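Local coordinates for protein ATP-citrate lyase beta-subunit (Chlorobium limicola, PDB 6HXJ) that probably works as a subunit of ATP-citrate lyase, which uses ATP and coenzyme A to turn citrate into acetyl-CoA and oxaloacetate, at residues Lys352-Arg357 with Val392-Lys397; Ala367-Leu372 with Phe377-Tyr382; Asn337-Ser342 with Gly346-Val351; Ile285-Glu290 with Glu305-Leu310. All blocks are in the same frame, centred on the assembly; numbering follows the deposited sequence.

Contact 1. Residues Lys352-Arg357 with Val392-Lys397; sequences KIWVRR and VDLAMK
Trp354 meets the helix of Val392-Lys397 with the flat of its indole, a simple example of an aromatic ring filling the space between a strand and the helix laid over it. The methyl of Ala395 sits over the five-membered ring: CB lies 3.7 Å from the centroid of that ring in Trp354 and only 20° off its normal, a CH-pi contact. Its nearest ring atom is the indole nitrogen, with Ala395 CB 3.5 Å from Trp354 NE1. The six-membered ring runs on beneath the preceding residue. There Trp354 CZ3 approaches Leu394 CB at 3.7 Å, while Trp354 CH2 comes to 3.4 Å from the backbone atom Leu394 O. With CG placed opposite the carbonyl carbon (chi1 -55°) and the ring plane turned broadside at chi2 89°, the indole presents a face to the helix. The contact is entirely one of packing, with no hydrogen bond crossing it. An alanine in place of Trp354 would probably leave the Ala395 methyl and Leu394 CB without the surface they rest on, opening a gap between sheet and helix. Strand 352-356 runs between strands 315-318 and 378-382, and the same indole stacks with His380 and meets His315 at an inclined angle. On the helix side, Ala395 also touches Ile317 and Leu394 reaches Tyr382, so helix 391-397 packs across three neighbouring strands.

Contact 2. Residues Ala367-Leu372 with Phe377-Tyr382; sequences AAIKQL and FDIHVY
Ile369 and Ile379 each swing CG1 to the side opposite the backbone N (chi1 -160° and -173°), and this brings the two branches together at about a right angle, Ile369 CG1 to Ile379 CD1 3.5 Å. The other branch, Ile369 CG2, turns to the Val381 methyls, with Val381 CG1 4.0 Å away. Val381 CG1 also meets the first part of the Lys370 chain, which passes it at a slant, 3.8 Å from Lys370 CB, while the ammonium group beyond is hydrogen-bonded to Gln373. At the turn, Leu372 CD2 packs on Phe377 CE2 at 3.5 Å. Leu372 O lies at the edge of the same ring, near its plane, and accepts a weak hydrogen bond from Phe377 N at 3.4 Å. An alanine at Ile369 would probably leave Ile379 CD1 and the Val381 methyls facing a gap beneath the helix. The short segments run nearly antiparallel, at 157° with 8.5 Å between axes, as expected where helix 362-371 returns to strand 378-382 in a beta-alpha-beta unit begun by strand 352-356. Ile369 and Leu372 also touch Ile336 of helix 328-344, and Ile379 and Val381 pack on Val355 of the adjoining strand.

Contact 3. Residues Asn337-Ser342 with Gly346-Val351; sequences NGFRES and GYLEGV
Ser342 and Tyr347 are joined by a backbone hydrogen bond that closes the end of a helix: Tyr347 N donates a hydrogen bond to Ser342 O at 3.0 Å. The same oxygen lies in the plane of the Tyr347 ring, at its edge, and 3.3 Å from Tyr347 CB. A second polar link stays within the helix. Ser342 places OG opposite its own carbonyl carbon (chi1 -59°), from where it reaches back one turn to Gly338 O at 2.6 Å, arriving nearly along the C=O axis. Gly338 O also accepts from Ser342 N, so two donors of one residue grip a single carbonyl and fix the serine's rotation.

The apolar part rests on one methyl. Leu348 CD1 wedges in beside the helix, 3.7 Å from Phe339 CD1 and 4.0 Å from Ser342 CB. The Leu348 and Phe339 side chains meet at about a right angle, and the methyl also lies close to Phe339 O. Leu348 and Phe339 both reach Phe377 and Ile316 as well, which ties this turn into the core.

Backbone shape completes the account. Gly346, the first residue to leave the helix, has a positive phi of 83°, which suits a glycine; with two bonds back into the last turn, the one from Tyr347 N to Ser342 O among them, this makes a Schellman motif, which ends helix 328-344 and turns the chain into the loop leading to strand 352-356, within a beta-alpha-beta crossover from strand 315-318.

Contact 4. Residues Ile285-Glu290 with Glu305-Leu310; sequences IANYAE and ETICRL
The carboxamide of Asn287 is met on one side of its plane by two aliphatic side chains of the segment Glu305-Leu310. Leu310 CD1 comes to its oxygen, 3.3 Å from Asn287 OD1, and Ile307 CG1 to its nitrogen, 3.9 Å from Asn287 ND2. Each side chain crosses that of the asparagine at about a right angle. Away from the strand, the helix carries a salt bridge of its own, Arg309 NH2 to Glu305 OE1 at 3.2 Å.

Asn287 holds CG between its backbone N and carbonyl carbon (chi1 67°), which sets the amide against the helix. Its polar atoms are buried yet satisfied elsewhere: ND2 donates to Leu263 O on the neighbouring strand, and OD1 is hydrogen-bonded too. The helix therefore supplies hydrocarbon packing, without a hydrogen bond across the contact. Two residues along the strand, on the same face, the methyl of Ala289 is met by Ile307 CD1, 3.6 Å from Ala289 CB.

Tyr288, alternating with these residues, touches helix 268-280 instead, so the strand is packed by helices on both sides. Ile307 also lies on Ala262 and Leu264 of strand 261-266. The helix thus passes across that strand on its way from strand 287-292 to strand 315-318, a beta-alpha-beta crossover in a flavodoxin-like alpha/beta domain, as in succinyl-CoA synthetase.

Contacts 1, 2 and 4 each reach one mixed sheet; contact 3 lies on the helix and loop leading into it. Contacts 1 and 2, centred 12 Å apart, join directly through neighbouring strands: Val355 N lies 2.7 Å from His380 O, a probable hydrogen bond. Contact 3 packs on contact 2 through Phe377 CE1, 3.6 Å from Leu348 CD1, and on contact 4 through Cys308 SG, 3.7 Å from Phe339 CD1. It thus bridges contacts 2 and 4, about 19 Å apart between centres and not touching. Arg357, just past strand 352-356, hydrogen-bonds a citrate anion, probably from the crystallisation liquor; the Ala289 side chain of contact 4 is about 12 Å from a bound citrate anion.

Contact 1. Residues Lys352-Arg357 with Val392-Lys397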
# COMPACT_ATOMS: atom_id res chain seq x y z
N LYS A 352 -61.89 -18.16 -17.48
CA LYS A 352 -61.08 -19.38 -17.44
C LYS A 352 -59.80 -19.06 -18.21
O LYS A 352 -59.85 -18.39 -19.25
CB LYS A 352 -61.84 -20.57 -18.09
CG LYS A 352 -63.11 -20.96 -17.32
CD LYS A 352 -63.98 -21.94 -18.09
CE LYS A 352 -65.29 -22.22 -17.37
NZ LYS A 352 -65.12 -23.21 -16.26
N ILE A 353 -58.65 -19.48 -17.69
CA ILE A 353 -57.35 -19.26 -18.33
C ILE A 353 -56.90 -20.61 -18.89
O ILE A 353 -57.02 -21.63 -18.20
CB ILE A 353 -56.31 -18.62 -17.34
CG1 ILE A 353 -56.80 -17.23 -16.84
CG2 ILE A 353 -54.92 -18.49 -17.97
CD1 ILE A 353 -56.13 -16.65 -15.62
N TRP A 354 -56.40 -20.62 -20.15
CA TRP A 354 -55.90 -21.81 -20.85
C TRP A 354 -54.43 -21.62 -21.15
O TRP A 354 -54.06 -20.71 -21.88
CB TRP A 354 -56.71 -22.08 -22.13
CG TRP A 354 -58.19 -22.19 -21.91
CD1 TRP A 354 -59.11 -21.18 -21.92
CD2 TRP A 354 -58.90 -23.38 -21.57
NE1 TRP A 354 -60.36 -21.67 -21.65
CE2 TRP A 354 -60.27 -23.02 -21.43
CE3 TRP A 354 -58.53 -24.73 -21.42
CZ2 TRP A 354 -61.26 -23.96 -21.13
CZ3 TRP A 354 -59.51 -25.66 -21.11
CH2 TRP A 354 -60.86 -25.28 -20.97
N VAL A 355 -53.58 -22.46 -20.53
CA VAL A 355 -52.14 -22.39 -20.67
C VAL A 355 -51.60 -23.61 -21.41
O VAL A 355 -51.94 -24.75 -21.07
CB VAL A 355 -51.43 -22.18 -19.29
CG1 VAL A 355 -49.93 -22.00 -19.44
CG2 VAL A 355 -52.02 -20.99 -18.55
N ARG A 356 -50.78 -23.37 -22.43
CA ARG A 356 -50.05 -24.40 -23.19
C ARG A 356 -48.75 -23.75 -23.61
O ARG A 356 -48.75 -22.76 -24.35
CB ARG A 356 -50.85 -24.95 -24.39
CG ARG A 356 -50.22 -26.19 -25.03
CD ARG A 356 -49.20 -25.81 -26.09
NE ARG A 356 -48.60 -26.98 -26.73
CZ ARG A 356 -47.50 -26.95 -27.47
NH1 ARG A 356 -46.85 -25.81 -27.66
NH2 ARG A 356 -47.02 -28.07 -28.00
N ARG A 357 -47.63 -24.28 -23.12
CA ARG A 357 -46.33 -23.70 -23.39
C ARG A 357 -45.18 -24.72 -23.25
O ARG A 357 -45.29 -25.73 -22.55
CB ARG A 357 -46.13 -22.48 -22.47
CG ARG A 357 -44.89 -21.61 -22.72
CD ARG A 357 -44.89 -20.89 -24.06
NE ARG A 357 -43.88 -19.84 -24.09
CZ ARG A 357 -43.07 -19.59 -25.12
NH1 ARG A 357 -43.15 -20.33 -26.23
NH2 ARG A 357 -42.19 -18.60 -25.06
N VAL A 392 -57.60 -24.12 -27.89
CA VAL A 392 -58.65 -23.29 -28.48
C VAL A 392 -59.95 -24.12 -28.57
O VAL A 392 -61.03 -23.59 -28.33
CB VAL A 392 -58.20 -22.69 -29.84
CG1 VAL A 392 -59.36 -22.12 -30.64
CG2 VAL A 392 -57.09 -21.66 -29.66
N ASP A 393 -59.83 -25.43 -28.84
CA ASP A 393 -60.97 -26.35 -28.93
C ASP A 393 -61.60 -26.54 -27.56
O ASP A 393 -62.81 -26.35 -27.39
CB ASP A 393 -60.55 -27.70 -29.53
CG ASP A 393 -59.80 -27.69 -30.88
OD1 ASP A 393 -59.64 -26.58 -31.47
OD2 ASP A 393 -59.37 -28.77 -31.34
N LEU A 394 -60.74 -26.84 -26.57
CA LEU A 394 -61.11 -27.04 -25.17
C LEU A 394 -61.81 -25.81 -24.59
O LEU A 394 -62.73 -25.95 -23.78
CB LEU A 394 -59.85 -27.38 -24.36
CG LEU A 394 -59.54 -28.87 -24.23
CD1 LEU A 394 -59.11 -29.51 -25.55
CD2 LEU A 394 -58.47 -29.09 -23.23
N ALA A 395 -61.40 -24.62 -25.07
CA ALA A 395 -61.95 -23.33 -24.67
C ALA A 395 -63.31 -23.09 -25.35
O ALA A 395 -64.22 -22.60 -24.69
CB ALA A 395 -60.98 -22.22 -25.02
N MET A 396 -63.44 -23.45 -26.66
CA MET A 396 -64.67 -23.32 -27.44
C MET A 396 -65.78 -24.21 -26.88
O MET A 396 -66.94 -23.81 -26.84
CB MET A 396 -64.43 -23.69 -28.92
CG MET A 396 -63.67 -22.64 -29.73
SD MET A 396 -64.29 -20.93 -29.74
CE MET A 396 -66.03 -21.17 -30.30
N LYS A 397 -65.40 -25.42 -26.44
CA LYS A 397 -66.31 -26.40 -25.87
C LYS A 397 -66.90 -25.93 -24.53
O LYS A 397 -68.05 -26.23 -24.25
CB LYS A 397 -65.64 -27.78 -25.77
CG LYS A 397 -65.33 -28.42 -27.13
CD LYS A 397 -64.44 -29.65 -26.97
CE LYS A 397 -63.99 -30.21 -28.30
NZ LYS A 397 -63.14 -31.41 -28.14

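Contact 2. Residues Ala367-Leu372 with Phe377-Tyr382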
# COMPACT_ATOMS: atom_id res chain seq x y z
N ALA A 367 -45.19 -25.11 -13.44
CA ALA A 367 -45.51 -25.44 -12.04
C ALA A 367 -45.97 -24.19 -11.29
O ALA A 367 -46.93 -24.25 -10.53
CB ALA A 367 -44.29 -26.05 -11.36
N ALA A 368 -45.32 -23.04 -11.55
CA ALA A 368 -45.66 -21.75 -10.97
C ALA A 368 -47.06 -21.28 -11.42
O ALA A 368 -47.83 -20.79 -10.60
CB ALA A 368 -44.61 -20.72 -11.35
N ILE A 369 -47.40 -21.50 -12.68
CA ILE A 369 -48.70 -21.12 -13.24
C ILE A 369 -49.86 -22.06 -12.75
O ILE A 369 -50.96 -21.57 -12.53
CB ILE A 369 -48.58 -21.00 -14.80
CG1 ILE A 369 -49.72 -20.15 -15.42
CG2 ILE A 369 -48.42 -22.31 -15.55
CD1 ILE A 369 -49.47 -18.66 -15.63
N LYS A 370 -49.59 -23.37 -12.54
CA LYS A 370 -50.59 -24.33 -12.05
C LYS A 370 -50.83 -24.11 -10.54
O LYS A 370 -51.90 -24.48 -10.05
CB LYS A 370 -50.20 -25.78 -12.37
CG LYS A 370 -51.39 -26.73 -12.46
CD LYS A 370 -51.10 -28.03 -13.21
CE LYS A 370 -52.33 -28.91 -13.37
NZ LYS A 370 -53.35 -28.34 -14.31
N GLN A 371 -49.90 -23.46 -9.82
CA GLN A 371 -50.11 -23.11 -8.41
C GLN A 371 -51.24 -22.10 -8.35
O GLN A 371 -52.04 -22.18 -7.42
CB GLN A 371 -48.84 -22.51 -7.80
CG GLN A 371 -48.96 -22.10 -6.34
CD GLN A 371 -47.70 -21.43 -5.84
OE1 GLN A 371 -47.14 -20.53 -6.48
NE2 GLN A 371 -47.26 -21.82 -4.66
N LEU A 372 -51.33 -21.20 -9.34
CA LEU A 372 -52.41 -20.21 -9.40
C LEU A 372 -53.81 -20.82 -9.24
O LEU A 372 -54.75 -20.08 -9.01
CB LEU A 372 -52.35 -19.31 -10.63
CG LEU A 372 -51.36 -18.15 -10.59
CD1 LEU A 372 -51.29 -17.50 -11.96
CD2 LEU A 372 -51.78 -17.09 -9.61
N PHE A 377 -58.09 -19.31 -9.24
CA PHE A 377 -58.14 -19.10 -10.69
C PHE A 377 -58.63 -20.37 -11.39
O PHE A 377 -58.14 -21.46 -11.08
CB PHE A 377 -56.74 -18.75 -11.23
CG PHE A 377 -56.26 -17.35 -10.93
CD1 PHE A 377 -56.48 -16.32 -11.82
CD2 PHE A 377 -55.52 -17.09 -9.78
CE1 PHE A 377 -56.02 -15.03 -11.56
CE2 PHE A 377 -55.07 -15.80 -9.50
CZ PHE A 377 -55.31 -14.78 -10.40
N ASP A 378 -59.56 -20.21 -12.36
CA ASP A 378 -60.07 -21.31 -13.20
C ASP A 378 -59.03 -21.55 -14.36
O ASP A 378 -59.31 -21.36 -15.55
CB ASP A 378 -61.48 -20.96 -13.72
CG ASP A 378 -62.35 -22.14 -14.12
OD1 ASP A 378 -61.88 -22.99 -14.91
OD2 ASP A 378 -63.53 -22.17 -13.72
N ILE A 379 -57.81 -21.95 -13.97
CA ILE A 379 -56.67 -22.12 -14.87
C ILE A 379 -56.39 -23.60 -15.21
O ILE A 379 -56.22 -24.43 -14.30
CB ILE A 379 -55.42 -21.35 -14.31
CG1 ILE A 379 -54.23 -21.36 -15.30
CG2 ILE A 379 -54.98 -21.82 -12.91
CD1 ILE A 379 -53.23 -20.24 -15.08
N HIS A 380 -56.34 -23.91 -16.53
CA HIS A 380 -55.99 -25.23 -17.09
C HIS A 380 -54.63 -25.07 -17.75
O HIS A 380 -54.47 -24.23 -18.64
CB HIS A 380 -57.07 -25.74 -18.08
CG HIS A 380 -58.45 -25.80 -17.49
ND1 HIS A 380 -59.28 -24.68 -17.47
CD2 HIS A 380 -59.09 -26.83 -16.88
CE1 HIS A 380 -60.39 -25.07 -16.85
NE2 HIS A 380 -60.32 -26.35 -16.49
N VAL A 381 -53.63 -25.81 -17.25
CA VAL A 381 -52.27 -25.71 -17.78
C VAL A 381 -51.85 -27.08 -18.34
O VAL A 381 -51.95 -28.13 -17.68
CB VAL A 381 -51.19 -25.01 -16.86
CG1 VAL A 381 -51.77 -24.45 -15.57
CG2 VAL A 381 -49.93 -25.85 -16.62
N TYR A 382 -51.41 -27.04 -19.60
CA TYR A 382 -50.97 -28.18 -20.39
C TYR A 382 -49.52 -28.00 -20.84
O TYR A 382 -49.00 -26.87 -20.94
CB TYR A 382 -51.89 -28.39 -21.61
CG TYR A 382 -53.36 -28.48 -21.27
CD1 TYR A 382 -53.95 -29.69 -20.93
CD2 TYR A 382 -54.17 -27.34 -21.27
CE1 TYR A 382 -55.30 -29.77 -20.60
CE2 TYR A 382 -55.52 -27.41 -20.94
CZ TYR A 382 -56.08 -28.63 -20.60
OH TYR A 382 -57.41 -28.69 -20.25

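Contact 3. Residues Asn337-Ser342 with Gly346-Val351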
# COMPACT_ATOMS: atom_id res chain seq x y z
N ASN A 337 -47.72 -12.44 -12.11
CA ASN A 337 -47.81 -11.16 -11.40
C ASN A 337 -48.95 -10.28 -11.94
O ASN A 337 -49.78 -9.82 -11.15
CB ASN A 337 -46.47 -10.45 -11.38
CG ASN A 337 -45.63 -11.02 -10.27
OD1 ASN A 337 -46.04 -11.00 -9.09
ND2 ASN A 337 -44.50 -11.63 -10.63
N GLY A 338 -49.06 -10.20 -13.27
CA GLY A 338 -50.13 -9.47 -13.94
C GLY A 338 -51.50 -10.10 -13.78
O GLY A 338 -52.50 -9.39 -13.84
N PHE A 339 -51.56 -11.44 -13.58
CA PHE A 339 -52.83 -12.15 -13.34
C PHE A 339 -53.30 -11.90 -11.92
O PHE A 339 -54.50 -11.73 -11.70
CB PHE A 339 -52.68 -13.66 -13.58
CG PHE A 339 -52.89 -14.14 -15.00
CD1 PHE A 339 -53.63 -13.39 -15.91
CD2 PHE A 339 -52.39 -15.37 -15.40
CE1 PHE A 339 -53.83 -13.84 -17.22
CE2 PHE A 339 -52.60 -15.82 -16.71
CZ PHE A 339 -53.31 -15.05 -17.61
N ARG A 340 -52.36 -11.87 -10.96
CA ARG A 340 -52.58 -11.60 -9.55
C ARG A 340 -53.03 -10.15 -9.36
O ARG A 340 -53.96 -9.89 -8.58
CB ARG A 340 -51.29 -11.87 -8.76
CG ARG A 340 -50.96 -13.35 -8.58
CD ARG A 340 -50.15 -13.61 -7.33
NE ARG A 340 -48.71 -13.84 -7.49
CZ ARG A 340 -48.12 -15.02 -7.34
NH1 ARG A 340 -48.84 -16.12 -7.14
NH2 ARG A 340 -46.80 -15.13 -7.49
N GLU A 341 -52.38 -9.23 -10.10
CA GLU A 341 -52.66 -7.79 -10.08
C GLU A 341 -54.09 -7.51 -10.61
O GLU A 341 -54.84 -6.72 -10.05
CB GLU A 341 -51.60 -7.03 -10.92
CG GLU A 341 -51.47 -5.55 -10.58
CD GLU A 341 -52.44 -4.54 -11.20
OE1 GLU A 341 -53.29 -4.93 -12.04
OE2 GLU A 341 -52.32 -3.34 -10.86
N SER A 342 -54.44 -8.19 -11.68
CA SER A 342 -55.72 -8.06 -12.35
C SER A 342 -56.85 -8.70 -11.54
O SER A 342 -57.95 -8.16 -11.53
CB SER A 342 -55.64 -8.69 -13.73
OG SER A 342 -54.63 -8.07 -14.51
N GLY A 346 -60.39 -7.14 -9.46
CA GLY A 346 -61.68 -7.72 -9.81
C GLY A 346 -61.93 -7.92 -11.30
O GLY A 346 -63.09 -7.99 -11.73
N TYR A 347 -60.85 -8.03 -12.08
CA TYR A 347 -60.98 -8.17 -13.53
C TYR A 347 -61.20 -9.60 -14.04
O TYR A 347 -61.88 -9.79 -15.06
CB TYR A 347 -59.77 -7.55 -14.24
CG TYR A 347 -59.84 -6.05 -14.37
CD1 TYR A 347 -60.65 -5.45 -15.33
CD2 TYR A 347 -59.06 -5.23 -13.56
CE1 TYR A 347 -60.71 -4.06 -15.47
CE2 TYR A 347 -59.11 -3.84 -13.68
CZ TYR A 347 -59.94 -3.26 -14.63
OH TYR A 347 -59.98 -1.89 -14.75
N LEU A 348 -60.58 -10.59 -13.37
CA LEU A 348 -60.64 -12.00 -13.78
C LEU A 348 -61.70 -12.84 -13.04
O LEU A 348 -61.44 -14.00 -12.68
CB LEU A 348 -59.23 -12.64 -13.71
CG LEU A 348 -58.09 -11.93 -14.45
CD1 LEU A 348 -56.76 -12.54 -14.08
CD2 LEU A 348 -58.32 -11.88 -15.96
N GLU A 349 -62.91 -12.27 -12.87
CA GLU A 349 -64.04 -12.94 -12.22
C GLU A 349 -64.82 -13.77 -13.26
O GLU A 349 -65.39 -13.21 -14.21
CB GLU A 349 -64.95 -11.90 -11.53
CG GLU A 349 -64.28 -11.16 -10.37
CD GLU A 349 -65.17 -10.22 -9.57
OE1 GLU A 349 -64.82 -9.02 -9.47
OE2 GLU A 349 -66.20 -10.67 -9.01
N GLY A 350 -64.75 -15.10 -13.12
CA GLY A 350 -65.44 -16.03 -14.00
C GLY A 350 -64.66 -16.49 -15.21
O GLY A 350 -64.95 -17.56 -15.76
N VAL A 351 -63.65 -15.71 -15.63
CA VAL A 351 -62.80 -16.03 -16.78
C VAL A 351 -61.92 -17.26 -16.50
O VAL A 351 -61.40 -17.44 -15.39
CB VAL A 351 -61.96 -14.82 -17.27
CG1 VAL A 351 -62.86 -13.64 -17.63
CG2 VAL A 351 -60.95 -14.42 -16.23

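Contact 4. Residues Ile285-Glu290 with Glu305-Leu310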
# COMPACT_ATOMS: atom_id res chain seq x y z
N ILE A 285 -61.97 -13.18 -31.74
CA ILE A 285 -60.77 -12.77 -31.00
C ILE A 285 -61.00 -11.41 -30.33
O ILE A 285 -61.54 -10.49 -30.95
CB ILE A 285 -59.41 -12.85 -31.78
CG1 ILE A 285 -59.36 -11.93 -33.03
CG2 ILE A 285 -59.07 -14.29 -32.15
CD1 ILE A 285 -57.96 -11.63 -33.55
N ALA A 286 -60.65 -11.33 -29.04
CA ALA A 286 -60.79 -10.12 -28.25
C ALA A 286 -59.64 -9.20 -28.60
O ALA A 286 -59.83 -7.99 -28.68
CB ALA A 286 -60.77 -10.47 -26.77
N ASN A 287 -58.45 -9.80 -28.85
CA ASN A 287 -57.26 -9.03 -29.22
C ASN A 287 -56.26 -9.86 -29.98
O ASN A 287 -56.40 -11.08 -30.09
CB ASN A 287 -56.58 -8.48 -27.95
CG ASN A 287 -55.99 -9.56 -27.07
OD1 ASN A 287 -56.70 -10.23 -26.31
ND2 ASN A 287 -54.68 -9.80 -27.19
N TYR A 288 -55.20 -9.19 -30.46
CA TYR A 288 -53.99 -9.81 -31.00
C TYR A 288 -52.84 -9.36 -30.07
O TYR A 288 -52.63 -8.16 -29.88
CB TYR A 288 -53.68 -9.45 -32.47
CG TYR A 288 -52.38 -10.11 -32.93
CD1 TYR A 288 -52.36 -11.44 -33.35
CD2 TYR A 288 -51.17 -9.42 -32.86
CE1 TYR A 288 -51.16 -12.07 -33.71
CE2 TYR A 288 -49.96 -10.05 -33.20
CZ TYR A 288 -49.97 -11.37 -33.63
OH TYR A 288 -48.80 -11.98 -34.01
N ALA A 289 -52.14 -10.32 -29.45
CA ALA A 289 -51.03 -10.02 -28.56
C ALA A 289 -49.90 -10.98 -28.82
O ALA A 289 -50.09 -12.20 -28.81
CB ALA A 289 -51.46 -10.09 -27.09
N GLU A 290 -48.73 -10.42 -29.05
CA GLU A 290 -47.51 -11.17 -29.28
C GLU A 290 -46.45 -10.67 -28.29
O GLU A 290 -46.38 -9.48 -28.01
CB GLU A 290 -47.06 -10.92 -30.73
CG GLU A 290 -45.69 -11.44 -31.11
CD GLU A 290 -44.90 -10.52 -32.02
OE1 GLU A 290 -43.74 -10.20 -31.67
OE2 GLU A 290 -45.44 -10.10 -33.07
N GLU A 305 -51.60 -7.48 -17.98
CA GLU A 305 -52.50 -6.52 -17.33
C GLU A 305 -53.48 -5.90 -18.33
O GLU A 305 -54.69 -5.93 -18.08
CB GLU A 305 -51.70 -5.49 -16.53
CG GLU A 305 -51.29 -6.08 -15.19
CD GLU A 305 -50.42 -5.22 -14.29
OE1 GLU A 305 -50.58 -3.97 -14.30
OE2 GLU A 305 -49.61 -5.80 -13.53
N THR A 306 -52.97 -5.44 -19.48
CA THR A 306 -53.74 -4.84 -20.58
C THR A 306 -54.83 -5.82 -21.10
O THR A 306 -55.98 -5.41 -21.29
CB THR A 306 -52.77 -4.45 -21.73
OG1 THR A 306 -51.68 -3.68 -21.22
CG2 THR A 306 -53.44 -3.69 -22.87
N ILE A 307 -54.45 -7.10 -21.30
CA ILE A 307 -55.32 -8.17 -21.81
C ILE A 307 -56.47 -8.46 -20.84
O ILE A 307 -57.61 -8.66 -21.26
CB ILE A 307 -54.48 -9.41 -22.21
CG1 ILE A 307 -53.67 -9.06 -23.47
CG2 ILE A 307 -55.36 -10.66 -22.49
CD1 ILE A 307 -52.43 -9.77 -23.61
N CYS A 308 -56.19 -8.42 -19.53
CA CYS A 308 -57.16 -8.66 -18.47
C CYS A 308 -58.16 -7.50 -18.36
O CYS A 308 -59.33 -7.74 -18.03
CB CYS A 308 -56.43 -8.90 -17.15
SG CYS A 308 -55.25 -10.30 -17.16
N ARG A 309 -57.70 -6.25 -18.63
CA ARG A 309 -58.53 -5.04 -18.60
C ARG A 309 -59.61 -5.04 -19.72
O ARG A 309 -60.60 -4.33 -19.59
CB ARG A 309 -57.65 -3.78 -18.67
CG ARG A 309 -56.89 -3.43 -17.39
CD ARG A 309 -55.83 -2.35 -17.63
NE ARG A 309 -54.72 -2.41 -16.67
CZ ARG A 309 -53.51 -1.88 -16.86
NH1 ARG A 309 -53.23 -1.23 -17.99
NH2 ARG A 309 -52.57 -2.00 -15.94
N LEU A 310 -59.44 -5.87 -20.78
CA LEU A 310 -60.36 -6.00 -21.94
C LEU A 310 -61.83 -6.34 -21.60
O LEU A 310 -62.08 -7.20 -20.74
CB LEU A 310 -59.81 -7.00 -22.98
CG LEU A 310 -58.59 -6.55 -23.78
CD1 LEU A 310 -57.94 -7.73 -24.47
CD2 LEU A 310 -58.94 -5.53 -24.84